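Local coordinates for periplasmic branched-chain amino acid-binding protein (Burkholderia mallei, PDB 3I09) that probably captures branched-chain amino acids or related small carboxylates in the periplasm for an ABC transporter, and here holds acetoacetic acid, at residues N203-K216 with L230-T243. Residues are numbered along the deposited sequence; the frame is centred on the assembly and turned at random. Where two conformers were deposited one is given.
With EDO (1,2-ethanediol), chain G.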
loop_
_atom_site.group_PDB
_atom_site.type_symbol
_atom_site.label_atom_id
_atom_site.label_comp_id
_atom_site.label_asym_id
_atom_site.label_seq_id
_atom_site.Cartn_x
_atom_site.Cartn_y
_atom_site.Cartn_z
ATOM N N ASN A 203 -1.289 -8.026 8.974
ATOM C CA ASN A 203 -0.382 -8.710 8.056
ATOM C C ASN A 203 -0.954 -8.484 6.661
ATOM O O ASN A 203 -1.921 -7.746 6.546
ATOM C CB ASN A 203 -0.212 -10.190 8.419
ATOM C CG ASN A 203 -1.525 -11.000 8.422
ATOM O OD1 ASN A 203 -2.510 -10.656 7.779
ATOM N ND2 ASN A 203 -1.472 -12.169 9.060
ATOM N N ALA A 204 -0.358 -9.059 5.632
ATOM C CA ALA A 204 -0.738 -8.701 4.247
ATOM C C ALA A 204 -0.464 -9.843 3.289
ATOM O O ALA A 204 0.263 -10.800 3.601
ATOM C CB ALA A 204 0.034 -7.480 3.803
ATOM N N GLY A 205 -1.024 -9.728 2.096
ATOM C CA GLY A 205 -0.700 -10.631 1.021
ATOM C C GLY A 205 -0.895 -12.099 1.344
ATOM O O GLY A 205 -1.915 -12.502 1.909
ATOM N N GLY A 206 0.106 -12.918 0.998
ATOM C CA GLY A 206 0.018 -14.359 1.241
ATOM C C GLY A 206 -0.217 -14.719 2.704
ATOM O O GLY A 206 -0.853 -15.747 2.987
ATOM N N ASP A 207 0.259 -13.869 3.630
ATOM C CA ASP A 207 0.023 -14.102 5.079
ATOM C C ASP A 207 -1.457 -13.942 5.415
ATOM O O ASP A 207 -2.028 -14.744 6.145
ATOM C CB ASP A 207 0.881 -13.158 5.976
ATOM C CG ASP A 207 2.326 -13.653 6.182
ATOM O OD1 ASP A 207 2.557 -14.900 6.125
ATOM O OD2 ASP A 207 3.232 -12.782 6.388
ATOM N N THR A 208 -2.083 -12.892 4.889
ATOM C CA THR A 208 -3.487 -12.663 5.102
ATOM C C THR A 208 -4.301 -13.836 4.508
ATOM O O THR A 208 -5.241 -14.340 5.135
ATOM C CB THR A 208 -3.929 -11.334 4.474
ATOM O OG1 THR A 208 -3.145 -10.272 5.032
ATOM C CG2 THR A 208 -5.412 -11.050 4.737
ATOM N N VAL A 209 -3.927 -14.254 3.317
ATOM C CA VAL A 209 -4.628 -15.339 2.649
ATOM C C VAL A 209 -4.522 -16.612 3.448
ATOM O O VAL A 209 -5.546 -17.264 3.756
ATOM C CB VAL A 209 -4.122 -15.515 1.202
ATOM C CG1 VAL A 209 -4.572 -16.875 0.598
ATOM C CG2 VAL A 209 -4.610 -14.320 0.345
ATOM N N ASN A 210 -3.294 -16.960 3.816
ATOM C CA ASN A 210 -3.054 -18.206 4.557
ATOM C C ASN A 210 -3.677 -18.188 5.944
ATOM O O ASN A 210 -4.196 -19.222 6.386
ATOM C CB ASN A 210 -1.566 -18.540 4.610
ATOM C CG ASN A 210 -1.034 -19.002 3.259
ATOM O OD1 ASN A 210 -1.790 -19.598 2.447
ATOM N ND2 ASN A 210 0.248 -18.769 3.013
ATOM N N ALA A 211 -3.682 -17.027 6.611
ATOM C CA ALA A 211 -4.278 -16.911 7.944
ATOM C C ALA A 211 -5.787 -17.062 7.887
ATOM O O ALA A 211 -6.378 -17.657 8.775
ATOM C CB ALA A 211 -3.913 -15.560 8.605
ATOM N N ILE A 212 -6.415 -16.496 6.866
ATOM C CA ILE A 212 -7.863 -16.579 6.726
ATOM C C ILE A 212 -8.257 -18.023 6.419
ATOM O O ILE A 212 -9.239 -18.543 6.995
ATOM C CB ILE A 212 -8.395 -15.604 5.675
ATOM C CG1 ILE A 212 -8.244 -14.178 6.205
ATOM C CG2 ILE A 212 -9.903 -15.874 5.360
ATOM C CD1 ILE A 212 -8.564 -13.128 5.202
ATOM N N LYS A 213 -7.495 -18.670 5.539
ATOM C CA LYS A 213 -7.743 -20.072 5.205
ATOM C C LYS A 213 -7.685 -20.933 6.448
ATOM O O LYS A 213 -8.611 -21.720 6.713
ATOM C CB LYS A 213 -6.717 -20.595 4.217
ATOM C CG LYS A 213 -7.014 -20.229 2.793
ATOM C CD LYS A 213 -5.899 -20.726 1.871
ATOM C CE LYS A 213 -6.113 -20.273 0.427
ATOM N NZ LYS A 213 -5.124 -20.900 -0.538
ATOM N N ALA A 214 -6.586 -20.773 7.187
ATOM C CA ALA A 214 -6.370 -21.469 8.470
ATOM C C ALA A 214 -7.442 -21.164 9.503
ATOM O O ALA A 214 -7.902 -22.071 10.175
ATOM C CB ALA A 214 -4.986 -21.149 9.029
ATOM N N ALA A 215 -7.841 -19.903 9.654
ATOM C CA ALA A 215 -8.902 -19.554 10.605
ATOM C C ALA A 215 -10.251 -20.235 10.276
ATOM O O ALA A 215 -10.934 -20.724 11.169
ATOM C CB ALA A 215 -9.083 -18.056 10.680
ATOM N N LYS A 216 -10.621 -20.241 8.998
ATOM C CA LYS A 216 -11.857 -20.855 8.566
ATOM C C LYS A 216 -11.717 -22.356 8.790
ATOM O O LYS A 216 -12.582 -22.943 9.444
ATOM C CB LYS A 216 -12.209 -20.492 7.109
ATOM C CG LYS A 216 -13.603 -21.002 6.650
ATOM C CD LYS A 216 -14.149 -20.141 5.499
ATOM C CE LYS A 216 -15.510 -20.616 4.965
ATOM N NZ LYS A 216 -15.309 -21.623 3.871
ATOM N N LEU A 230 -5.466 -5.317 5.956
ATOM C CA LEU A 230 -4.974 -4.989 4.606
ATOM C C LEU A 230 -5.262 -6.158 3.662
ATOM O O LEU A 230 -4.772 -7.275 3.858
ATOM C CB LEU A 230 -3.495 -4.638 4.579
ATOM C CG LEU A 230 -2.971 -4.178 3.228
ATOM C CD1 LEU A 230 -3.808 -2.988 2.616
ATOM C CD2 LEU A 230 -1.434 -3.848 3.329
HETATM N N MSE A 231 -6.125 -5.917 2.682
HETATM C CA MSE A 231 -6.558 -6.963 1.738
HETATM C C MSE A 231 -6.663 -6.292 0.361
HETATM O O MSE A 231 -7.291 -5.259 0.239
HETATM C CB MSE A 231 -7.926 -7.516 2.193
HETATM C CG MSE A 231 -8.680 -8.426 1.219
HETATM SE SE MSE A 231 -10.029 -9.495 2.153
HETATM C CE MSE A 231 -8.824 -10.383 3.375
ATOM N N PHE A 232 -6.007 -6.851 -0.638
ATOM C CA PHE A 232 -6.053 -6.346 -1.985
ATOM C C PHE A 232 -6.948 -7.265 -2.824
ATOM O O PHE A 232 -7.300 -8.365 -2.406
ATOM C CB PHE A 232 -4.625 -6.303 -2.576
ATOM C CG PHE A 232 -3.734 -5.330 -1.887
ATOM C CD1 PHE A 232 -3.783 -3.984 -2.205
ATOM C CD2 PHE A 232 -2.899 -5.754 -0.854
ATOM C CE1 PHE A 232 -2.948 -3.061 -1.541
ATOM C CE2 PHE A 232 -2.069 -4.831 -0.198
ATOM C CZ PHE A 232 -2.115 -3.505 -0.527
ATOM N N ILE A 233 -7.256 -6.847 -4.038
ATOM C CA ILE A 233 -8.179 -7.609 -4.877
ATOM C C ILE A 233 -7.654 -9.025 -5.150
ATOM O O ILE A 233 -8.433 -9.960 -5.208
ATOM C CB ILE A 233 -8.522 -6.837 -6.192
ATOM C CG1 ILE A 233 -9.809 -7.380 -6.794
ATOM C CG2 ILE A 233 -7.351 -6.885 -7.236
ATOM C CD1 ILE A 233 -10.205 -6.691 -8.085
ATOM N N ASN A 234 -6.338 -9.196 -5.225
ATOM C CA ASN A 234 -5.744 -10.510 -5.515
ATOM C C ASN A 234 -5.918 -11.483 -4.348
ATOM O O ASN A 234 -5.984 -12.715 -4.531
ATOM C CB ASN A 234 -4.249 -10.379 -5.831
ATOM C CG ASN A 234 -3.967 -9.293 -6.827
ATOM O OD1 ASN A 234 -3.997 -8.086 -6.466
ATOM N ND2 ASN A 234 -3.777 -9.679 -8.098
ATOM N N ASP A 235 -5.975 -10.919 -3.142
ATOM C CA ASP A 235 -6.182 -11.715 -1.943
ATOM C C ASP A 235 -7.619 -12.265 -1.937
ATOM O O ASP A 235 -7.866 -13.438 -1.646
ATOM C CB ASP A 235 -5.901 -10.866 -0.694
ATOM C CG ASP A 235 -4.491 -10.238 -0.667
ATOM O OD1 ASP A 235 -3.506 -10.919 -1.030
ATOM O OD2 ASP A 235 -4.356 -9.054 -0.219
ATOM N N VAL A 236 -8.589 -11.422 -2.295
ATOM C CA VAL A 236 -9.963 -11.913 -2.462
ATOM C C VAL A 236 -10.056 -12.986 -3.561
ATOM O O VAL A 236 -10.740 -14.005 -3.409
ATOM C CB VAL A 236 -10.961 -10.763 -2.729
ATOM C CG1 VAL A 236 -12.393 -11.299 -2.865
ATOM C CG2 VAL A 236 -10.909 -9.696 -1.573
ATOM N N HIS A 237 -9.366 -12.775 -4.676
ATOM C CA HIS A 237 -9.409 -13.696 -5.782
ATOM C C HIS A 237 -8.851 -15.064 -5.332
ATOM O O HIS A 237 -9.409 -16.105 -5.690
ATOM C CB HIS A 237 -8.539 -13.161 -6.913
ATOM C CG HIS A 237 -8.600 -13.966 -8.166
ATOM N ND1 HIS A 237 -7.713 -14.973 -8.447
ATOM C CD2 HIS A 237 -9.454 -13.911 -9.221
ATOM C CE1 HIS A 237 -8.013 -15.513 -9.619
ATOM N NE2 HIS A 237 -9.047 -14.864 -10.123
ATOM N N ALA A 238 -7.747 -15.038 -4.590
ATOM C CA ALA A 238 -7.127 -16.261 -4.050
ATOM C C ALA A 238 -8.073 -17.022 -3.121
ATOM O O ALA A 238 -8.132 -18.274 -3.141
ATOM C CB ALA A 238 -5.798 -15.918 -3.301
ATOM N N LEU A 239 -8.779 -16.296 -2.263
ATOM C CA LEU A 239 -9.619 -16.926 -1.249
ATOM C C LEU A 239 -10.984 -17.303 -1.786
ATOM O O LEU A 239 -11.574 -18.318 -1.352
ATOM C CB LEU A 239 -9.784 -15.995 -0.038
ATOM C CG LEU A 239 -8.546 -15.840 0.819
ATOM C CD1 LEU A 239 -8.635 -14.571 1.691
ATOM C CD2 LEU A 239 -8.346 -17.120 1.662
ATOM N N GLY A 240 -11.511 -16.483 -2.690
ATOM C CA GLY A 240 -12.870 -16.661 -3.161
ATOM C C GLY A 240 -13.889 -15.926 -2.280
ATOM O O GLY A 240 -13.667 -15.677 -1.076
ATOM N N LEU A 241 -15.007 -15.558 -2.903
ATOM C CA LEU A 241 -16.088 -14.829 -2.220
ATOM C C LEU A 241 -16.801 -15.640 -1.166
ATOM O O LEU A 241 -17.243 -15.092 -0.163
ATOM C CB LEU A 241 -17.111 -14.296 -3.235
ATOM C CG LEU A 241 -16.593 -13.201 -4.154
ATOM C CD1 LEU A 241 -17.715 -12.798 -5.138
ATOM C CD2 LEU A 241 -16.044 -11.990 -3.353
ATOM N N GLU A 242 -16.921 -16.949 -1.354
ATOM C CA GLU A 242 -17.641 -17.724 -0.358
ATOM C C GLU A 242 -16.956 -17.548 1.034
ATOM O O GLU A 242 -17.627 -17.372 2.036
ATOM C CB GLU A 242 -17.694 -19.197 -0.750
ATOM C CG GLU A 242 -18.385 -20.070 0.297
ATOM C CD GLU A 242 -19.851 -19.765 0.426
ATOM O OE1 GLU A 242 -20.457 -19.323 -0.586
ATOM O OE2 GLU A 242 -20.401 -19.977 1.541
ATOM N N THR A 243 -15.633 -17.522 1.046
ATOM C CA THR A 243 -14.854 -17.378 2.287
ATOM C C THR A 243 -14.763 -15.925 2.752
ATOM O O THR A 243 -14.772 -15.668 3.964
ATOM C CB THR A 243 -13.447 -17.930 2.091
ATOM O OG1 THR A 243 -13.525 -19.355 1.919
ATOM C CG2 THR A 243 -12.497 -17.571 3.302
HETATM C C1 EDO G . -2.665 -12.919 -3.102
HETATM O O1 EDO G . -1.941 -11.757 -2.710
HETATM C C2 EDO G . -1.688 -14.076 -3.201
HETATM O O2 EDO G . -1.868 -15.053 -2.159
HETATM O O HOH W 1 -2.960 -7.951 1.672
#
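Val209 and Ile212 of helix 205-216 face Leu239 of helix 233-239 across axes 9.7 Å apart, the two helices running roughly parallel at a crossing angle of -33°. Leu239 sits against Val209, Ile212 and Lys213: its CD2 lies 3.5 Å from the backbone O of Val209 and touches CG of Lys213, while its CD1 meets CD1 of Ile212 at 3.8 Å, the two side chains crossing nearly at right angles. With CG1 anti to the backbone N (chi1 165°), Val209 turns that methyl to Leu239 and leaves CG2 against Asp235 and Ala238. The segments belong to a β-alpha-β crossover and the helix after it, in one lobe of a type I periplasmic binding protein; Ala204, just after strand 198-202, lines the acetoacetic acid pocket. A water links the two segments, accepting from Gly205 N (2.7 Å) and donating to Leu230 O and to Asp235 OD2 (2.6 Å). The N-cap residue Phe232 gives its N-H to the same OD2 in a nearly straight bond (175°), on the anti side and tilted out of the carboxylate plane. Thr243 CG2 rests on Ile212 CG2 at 3.7 Å, and Lys216 NZ reaches Thr243 OG1 in a weak hydrogen bond.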